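Local structure of restriction endonuclease PacI (Pseudomonas alcaligenes, 3M7K) at residues 61-66 with 107-112; 52-57 with 103-108. The protein probably cuts double-stranded DNA at a rare eight-base-pair site as an HNH restriction endonuclease with a beta-beta-alpha-metal active site. All coordinates share one frame; numbering follows the deposited sequence.

Contact 1: residues 61-66 with 107-112. With ZN (zinc ion), chain D; nucleotides of chain C.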
loop_
_atom_site.group_PDB
_atom_site.type_symbol
_atom_site.label_atom_id
_atom_site.label_comp_id
_atom_site.label_asym_id
_atom_site.label_seq_id
_atom_site.Cartn_x
_atom_site.Cartn_y
_atom_site.Cartn_z
ATOM N N ARG A 61 7.272 9.676 19.655
ATOM C CA ARG A 61 7.287 9.005 18.344
ATOM C C ARG A 61 6.131 9.419 17.421
ATOM O O ARG A 61 4.964 9.314 17.794
ATOM C CB ARG A 61 7.326 7.481 18.511
ATOM C CG ARG A 61 8.687 6.958 18.987
ATOM C CD ARG A 61 8.800 5.457 18.794
ATOM N NE ARG A 61 7.968 4.679 19.725
ATOM C CZ ARG A 61 8.334 4.321 20.956
ATOM N NH1 ARG A 61 9.516 4.704 21.458
ATOM N NH2 ARG A 61 7.510 3.582 21.703
ATOM N N HIS A 62 6.476 9.878 16.217
ATOM C CA HIS A 62 5.497 10.220 15.183
ATOM C C HIS A 62 6.045 9.672 13.882
ATOM O O HIS A 62 7.265 9.655 13.675
ATOM C CB HIS A 62 5.353 11.745 15.016
ATOM C CG HIS A 62 4.746 12.439 16.194
ATOM N ND1 HIS A 62 5.478 12.794 17.311
ATOM C CD2 HIS A 62 3.481 12.867 16.422
ATOM C CE1 HIS A 62 4.686 13.388 18.183
ATOM N NE2 HIS A 62 3.468 13.446 17.670
ATOM N N CYS A 63 5.155 9.241 13.001
ATOM C CA CYS A 63 5.560 8.724 11.709
ATOM C C CYS A 63 6.201 9.862 10.918
ATOM O O CYS A 63 5.651 10.957 10.856
ATOM C CB CYS A 63 4.338 8.193 10.960
ATOM S SG CYS A 63 4.650 7.774 9.205
ATOM N N GLY A 64 7.358 9.602 10.329
ATOM C CA GLY A 64 8.109 10.609 9.586
ATOM C C GLY A 64 7.537 10.963 8.220
ATOM O O GLY A 64 8.049 11.869 7.556
ATOM N N TYR A 65 6.496 10.244 7.785
ATOM C CA TYR A 65 5.798 10.566 6.547
ATOM C C TYR A 65 4.468 11.253 6.776
ATOM O O TYR A 65 4.242 12.324 6.218
ATOM C CB TYR A 65 5.603 9.327 5.665
ATOM C CG TYR A 65 6.921 8.776 5.211
ATOM C CD1 TYR A 65 7.366 7.525 5.649
ATOM C CD2 TYR A 65 7.763 9.541 4.384
ATOM C CE1 TYR A 65 8.602 7.025 5.233
ATOM C CE2 TYR A 65 8.999 9.061 3.980
ATOM C CZ TYR A 65 9.406 7.808 4.401
ATOM O OH TYR A 65 10.622 7.343 3.998
ATOM N N CYS A 66 3.586 10.652 7.580
ATOM C CA CYS A 66 2.241 11.222 7.771
ATOM C C CYS A 66 2.080 12.024 9.055
ATOM O O CYS A 66 1.067 12.700 9.232
ATOM C CB CYS A 66 1.167 10.135 7.717
ATOM S SG CYS A 66 1.168 9.007 9.147
ATOM N N LEU A 107 11.519 6.774 11.129
ATOM C CA LEU A 107 10.374 6.190 11.829
ATOM C C LEU A 107 9.183 6.251 10.899
ATOM O O LEU A 107 8.963 7.272 10.233
ATOM C CB LEU A 107 10.068 6.972 13.100
ATOM C CG LEU A 107 9.437 6.341 14.326
ATOM C CD1 LEU A 107 10.214 5.130 14.885
ATOM C CD2 LEU A 107 9.307 7.453 15.373
ATOM N N ALA A 108 8.432 5.160 10.827
ATOM C CA ALA A 108 7.244 5.110 9.978
ATOM C C ALA A 108 6.144 4.223 10.577
ATOM O O ALA A 108 6.427 3.144 11.105
ATOM C CB ALA A 108 7.609 4.619 8.559
ATOM N N CYS A 109 4.892 4.659 10.460
ATOM C CA CYS A 109 3.778 3.821 10.873
ATOM C C CYS A 109 3.636 2.713 9.837
ATOM O O CYS A 109 4.122 2.838 8.689
ATOM C CB CYS A 109 2.462 4.634 10.992
ATOM S SG CYS A 109 1.646 5.135 9.402
ATOM N N PHE A 110 3.013 1.615 10.223
ATOM C CA PHE A 110 2.926 0.451 9.327
ATOM C C PHE A 110 2.110 0.733 8.064
ATOM O O PHE A 110 2.329 0.097 7.011
ATOM C CB PHE A 110 2.346 -0.745 10.085
ATOM C CG PHE A 110 2.625 -2.093 9.440
ATOM C CD1 PHE A 110 3.843 -2.353 8.805
ATOM C CD2 PHE A 110 1.667 -3.115 9.503
ATOM C CE1 PHE A 110 4.100 -3.581 8.216
ATOM C CE2 PHE A 110 1.925 -4.386 8.952
ATOM C CZ PHE A 110 3.148 -4.623 8.304
ATOM N N ILE A 111 1.177 1.686 8.148
ATOM C CA ILE A 111 0.422 2.083 6.949
ATOM C C ILE A 111 1.359 2.734 5.917
ATOM O O ILE A 111 1.378 2.326 4.755
ATOM C CB ILE A 111 -0.824 2.964 7.283
ATOM C CG1 ILE A 111 -1.919 2.089 7.911
ATOM C CG2 ILE A 111 -1.345 3.677 6.020
ATOM C CD1 ILE A 111 -3.197 2.836 8.412
ATOM N N CYS A 112 2.138 3.737 6.333
ATOM C CA CYS A 112 3.024 4.411 5.384
ATOM C C CYS A 112 4.148 3.484 4.936
ATOM O O CYS A 112 4.580 3.522 3.784
ATOM C CB CYS A 112 3.633 5.673 6.011
ATOM S SG CYS A 112 2.422 6.989 6.224
HETATM ZN ZN ZN D . 2.406 7.177 8.563
ATOM P P DA C 2 6.548 -2.466 11.758
ATOM O OP1 DA C 2 5.663 -1.282 11.722
ATOM O OP2 DA C 2 7.862 -2.368 12.432
ATOM O "O5'" DA C 2 5.796 -3.738 12.354
ATOM C "C5'" DA C 2 4.348 -3.763 12.388
ATOM C "C4'" DA C 2 3.849 -4.708 13.473
ATOM O "O4'" DA C 2 4.198 -6.072 13.130
ATOM C "C3'" DA C 2 4.428 -4.510 14.869
ATOM O "O3'" DA C 2 3.404 -4.802 15.859
ATOM C "C2'" DA C 2 5.600 -5.493 14.953
ATOM C "C1'" DA C 2 5.122 -6.637 14.051
ATOM N N9 DA C 2 6.142 -7.278 13.215
ATOM C C8 DA C 2 7.434 -6.896 12.961
ATOM N N7 DA C 2 8.094 -7.699 12.147
ATOM C C5 DA C 2 7.157 -8.671 11.833
ATOM C C6 DA C 2 7.206 -9.808 10.997
ATOM N N6 DA C 2 8.302 -10.144 10.306
ATOM N N1 DA C 2 6.085 -10.579 10.899
ATOM C C2 DA C 2 4.998 -10.230 11.600
ATOM N N3 DA C 2 4.833 -9.172 12.421
ATOM C C4 DA C 2 5.958 -8.431 12.483
ATOM O OP3 DT C 1 10.868 -5.556 5.302
ATOM P P DT C 1 11.303 -4.491 6.245
ATOM O OP1 DT C 1 11.900 -3.266 5.729
ATOM O OP2 DT C 1 12.177 -5.117 7.235
ATOM O "O5'" DT C 1 9.902 -4.134 6.930
ATOM C "C5'" DT C 1 9.738 -3.562 8.167
ATOM C "C4'" DT C 1 8.236 -3.517 8.443
ATOM O "O4'" DT C 1 7.556 -4.528 7.669
ATOM C "C3'" DT C 1 7.878 -3.758 9.885
ATOM O "O3'" DT C 1 6.759 -2.946 10.249
ATOM C "C2'" DT C 1 7.557 -5.258 9.903
ATOM C "C1'" DT C 1 6.946 -5.487 8.518
ATOM N N1 DT C 1 7.270 -6.831 8.021
ATOM C C2 DT C 1 6.258 -7.754 7.881
ATOM O O2 DT C 1 5.092 -7.529 8.132
ATOM N N3 DT C 1 6.651 -8.979 7.424
ATOM C C4 DT C 1 7.942 -9.370 7.108
ATOM O O4 DT C 1 8.173 -10.507 6.717
ATOM C C5 DT C 1 8.968 -8.366 7.271
ATOM C C7 DT C 1 10.408 -8.695 6.952
ATOM C C6 DT C 1 8.589 -7.148 7.718
#
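Leu107 lies across the backbone of 61-66, its CD2 methyl 3.4 Å from His62 O. The same methyl meets the aliphatic part of Arg61, whose side chain crosses the leucine at about a right angle, 3.7 Å from CG to CD2, while its guanidinium forms salt bridges with Glu70 and Glu15. Leu107 also contributes its carbonyl: Gly64 N donates to Leu107 O at 2.8 Å, from above the carbonyl plane. Glycine suits position 64, since a side-chain carbon there would press against that oxygen.

Beyond this, the paired CxxC turns, Cys63 to Cys66 and Cys109 to Cys112, close round a zinc ion, a four-cysteine site beside the beta-beta-alpha-metal core. The four SG atoms stand 2.3 to 2.4 Å from zinc. Cys63 SG, anti to its own backbone N (chi1 170°), is turned to receive three N-H groups. Cys109 N reaches it across the contact at 3.4 Å and nearly straight (171°), while Tyr65 N and Cys66 N come from its own loop, probably easing the thiolate's charge. Cys112 SG nests against Cys66 CB (3.7 Å), and Cys112 N donates to Cys109 SG, which caps the helix starting at Phe110. C5' of DA2 of chain C sits over the centre of one face of the Phe110 ring, 3.7 Å above the ring plane.

Contact 2: residues 52-57 with 103-108; sequences LAWYGL and QNARLA
Trp54 and Tyr55 both swing their rings anti to the backbone N (chi1 -180° and -162°), which carries them off the last turn of helix 48-55 to strand 105-108. In Trp54 the indole also stands almost square to its stem, and chi2 of 89° is, of the two perpendicular settings, the one that puts the six-membered ring against the strand. Its CZ2 comes within 3.5 Å of Ala105 CB, an oblique approach, and a residue as small as alanine lets the broad ring come this near. Farther along, Trp54 CH2 lies 3.9 Å from Leu107 N and its CZ3 4.0 Å from Leu107 CD1, the side chains sliding past each other in opposite directions. Arg106 lends only backbone here, its carbonyl carbon sitting at the indole edge in the ring plane, while its guanidinium pairs with Asp126.

Tyr55 reaches the same methyl from a second direction, roughly at right angles to that of the indole: Tyr55 CE2 is 3.7 Å from Leu107 CD1, with the two side chains crossing at about a right angle. No hydrogen bond joins the segments; the joint rests on van der Waals contact of the two rings with methyl groups and with the strand backbone. Replacing Trp54 with an alanine would probably strip Ala105 and one flank of the Leu107 methyl of their cover and open a gap between helix and strand. Around the two rings, Phe46 meets Trp54 edge-to-face, Phe51 and Arg61 pack on the Tyr55 ring, Tyr55 OH bonds to Leu89 O, and Val91 of the paired strand 90-93 touches both Trp54 and Ala105.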
loop_
_atom_site.group_PDB
_atom_site.type_symbol
_atom_site.label_atom_id
_atom_site.label_comp_id
_atom_site.label_asym_id
_atom_site.label_seq_id
_atom_site.Cartn_x
_atom_site.Cartn_y
_atom_site.Cartn_z
ATOM N N LEU A 52 17.923 1.885 20.757
ATOM C CA LEU A 52 17.036 2.307 21.848
ATOM C C LEU A 52 17.081 3.815 22.048
ATOM O O LEU A 52 16.036 4.428 22.294
ATOM C CB LEU A 52 17.316 1.563 23.161
ATOM C CG LEU A 52 17.002 0.060 23.255
ATOM C CD1 LEU A 52 17.325 -0.428 24.668
ATOM C CD2 LEU A 52 15.568 -0.282 22.918
ATOM N N ALA A 53 18.262 4.414 21.900
ATOM C CA ALA A 53 18.370 5.874 21.971
ATOM C C ALA A 53 17.689 6.534 20.778
ATOM O O ALA A 53 17.052 7.579 20.916
ATOM C CB ALA A 53 19.843 6.326 22.070
ATOM N N TRP A 54 17.855 5.926 19.605
ATOM C CA TRP A 54 17.234 6.415 18.376
ATOM C C TRP A 54 15.710 6.314 18.488
ATOM O O TRP A 54 14.992 7.249 18.096
ATOM C CB TRP A 54 17.784 5.635 17.182
ATOM C CG TRP A 54 17.232 6.039 15.840
ATOM C CD1 TRP A 54 17.720 7.015 15.001
ATOM C CD2 TRP A 54 16.091 5.487 15.198
ATOM N NE1 TRP A 54 16.941 7.095 13.871
ATOM C CE2 TRP A 54 15.932 6.168 13.966
ATOM C CE3 TRP A 54 15.178 4.476 15.539
ATOM C CZ2 TRP A 54 14.889 5.864 13.067
ATOM C CZ3 TRP A 54 14.142 4.176 14.643
ATOM C CH2 TRP A 54 14.012 4.867 13.421
ATOM N N TYR A 55 15.223 5.209 19.051
ATOM C CA TYR A 55 13.784 4.920 19.080
ATOM C C TYR A 55 13.056 5.837 20.067
ATOM O O TYR A 55 11.852 6.097 19.926
ATOM C CB TYR A 55 13.532 3.441 19.430
ATOM C CG TYR A 55 12.142 2.901 19.070
ATOM C CD1 TYR A 55 11.330 2.322 20.045
ATOM C CD2 TYR A 55 11.661 2.944 17.760
ATOM C CE1 TYR A 55 10.058 1.806 19.731
ATOM C CE2 TYR A 55 10.385 2.442 17.430
ATOM C CZ TYR A 55 9.597 1.864 18.428
ATOM O OH TYR A 55 8.361 1.370 18.135
ATOM N N GLY A 56 13.795 6.317 21.065
ATOM C CA GLY A 56 13.240 7.181 22.088
ATOM C C GLY A 56 12.051 6.585 22.822
ATOM O O GLY A 56 11.983 5.376 23.092
ATOM N N LEU A 57 11.096 7.451 23.125
ATOM C CA LEU A 57 9.951 7.064 23.930
ATOM C C LEU A 57 8.639 7.362 23.231
ATOM O O LEU A 57 8.541 8.291 22.419
ATOM C CB LEU A 57 9.994 7.772 25.277
ATOM C CG LEU A 57 11.186 7.422 26.171
ATOM C CD1 LEU A 57 11.205 8.348 27.346
ATOM C CD2 LEU A 57 11.157 5.929 26.618
ATOM N N GLN A 103 21.738 6.332 9.567
ATOM C CA GLN A 103 21.603 7.244 8.434
ATOM C C GLN A 103 20.397 6.914 7.551
ATOM O O GLN A 103 19.706 7.835 7.075
ATOM C CB GLN A 103 22.894 7.310 7.604
ATOM C CG GLN A 103 22.810 8.228 6.375
ATOM C CD GLN A 103 22.447 9.669 6.720
ATOM O OE1 GLN A 103 22.866 10.205 7.749
ATOM N NE2 GLN A 103 21.675 10.305 5.846
ATOM N N ASN A 104 20.112 5.629 7.362
ATOM C CA ASN A 104 19.015 5.214 6.455
ATOM C C ASN A 104 17.642 5.021 7.110
ATOM O O ASN A 104 16.631 4.841 6.429
ATOM C CB ASN A 104 19.432 3.936 5.730
ATOM C CG ASN A 104 18.567 3.626 4.534
ATOM O OD1 ASN A 104 18.147 4.521 3.786
ATOM N ND2 ASN A 104 18.298 2.350 4.338
ATOM N N ALA A 105 17.606 5.058 8.431
ATOM C CA ALA A 105 16.380 4.782 9.181
ATOM C C ALA A 105 15.517 6.019 9.301
ATOM O O ALA A 105 16.011 7.132 9.540
ATOM C CB ALA A 105 16.699 4.247 10.548
ATOM N N ARG A 106 14.218 5.788 9.172
ATOM C CA ARG A 106 13.206 6.792 9.345
ATOM C C ARG A 106 12.101 6.104 10.137
ATOM O O ARG A 106 11.766 4.949 9.845
ATOM C CB ARG A 106 12.714 7.133 7.942
ATOM C CG ARG A 106 11.891 8.329 7.863
ATOM C CD ARG A 106 12.231 9.099 6.604
ATOM N NE ARG A 106 11.277 10.169 6.554
ATOM C CZ ARG A 106 11.176 11.073 5.598
ATOM N NH1 ARG A 106 12.005 11.067 4.561
ATOM N NH2 ARG A 106 10.218 11.978 5.699
ATOM N N LEU A 107 11.519 6.774 11.129
ATOM C CA LEU A 107 10.374 6.190 11.829
ATOM C C LEU A 107 9.183 6.251 10.899
ATOM O O LEU A 107 8.963 7.272 10.233
ATOM C CB LEU A 107 10.068 6.972 13.100
ATOM C CG LEU A 107 9.437 6.341 14.326
ATOM C CD1 LEU A 107 10.214 5.130 14.885
ATOM C CD2 LEU A 107 9.307 7.453 15.373
ATOM N N ALA A 108 8.432 5.160 10.827
ATOM C CA ALA A 108 7.244 5.110 9.978
ATOM C C ALA A 108 6.144 4.223 10.577
ATOM O O ALA A 108 6.427 3.144 11.105
ATOM C CB ALA A 108 7.609 4.619 8.559
#

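From the N terminus, the end of helix 48-55 comes first, followed within a few residues by the loop 61-66. The chain then runs through helix 70-74 and strand 90-93 before strand 105-108 returns to both. Contact 2 closes the loop from 57 to 103 and contact 1 the loop from 66 to 107, so the two closures cross instead of nesting. They share Leu107 and Ala108, and are stitched further by Gly64 O with Arg106 NH2 and by Arg61 NH1 with Tyr55 O. Contact 2 thus ties helix 48-55 to the beta-hairpin, while contact 1 ties the zinc loop to the step from hairpin into helix 110-116, which carries the magnesium ligand Asn113.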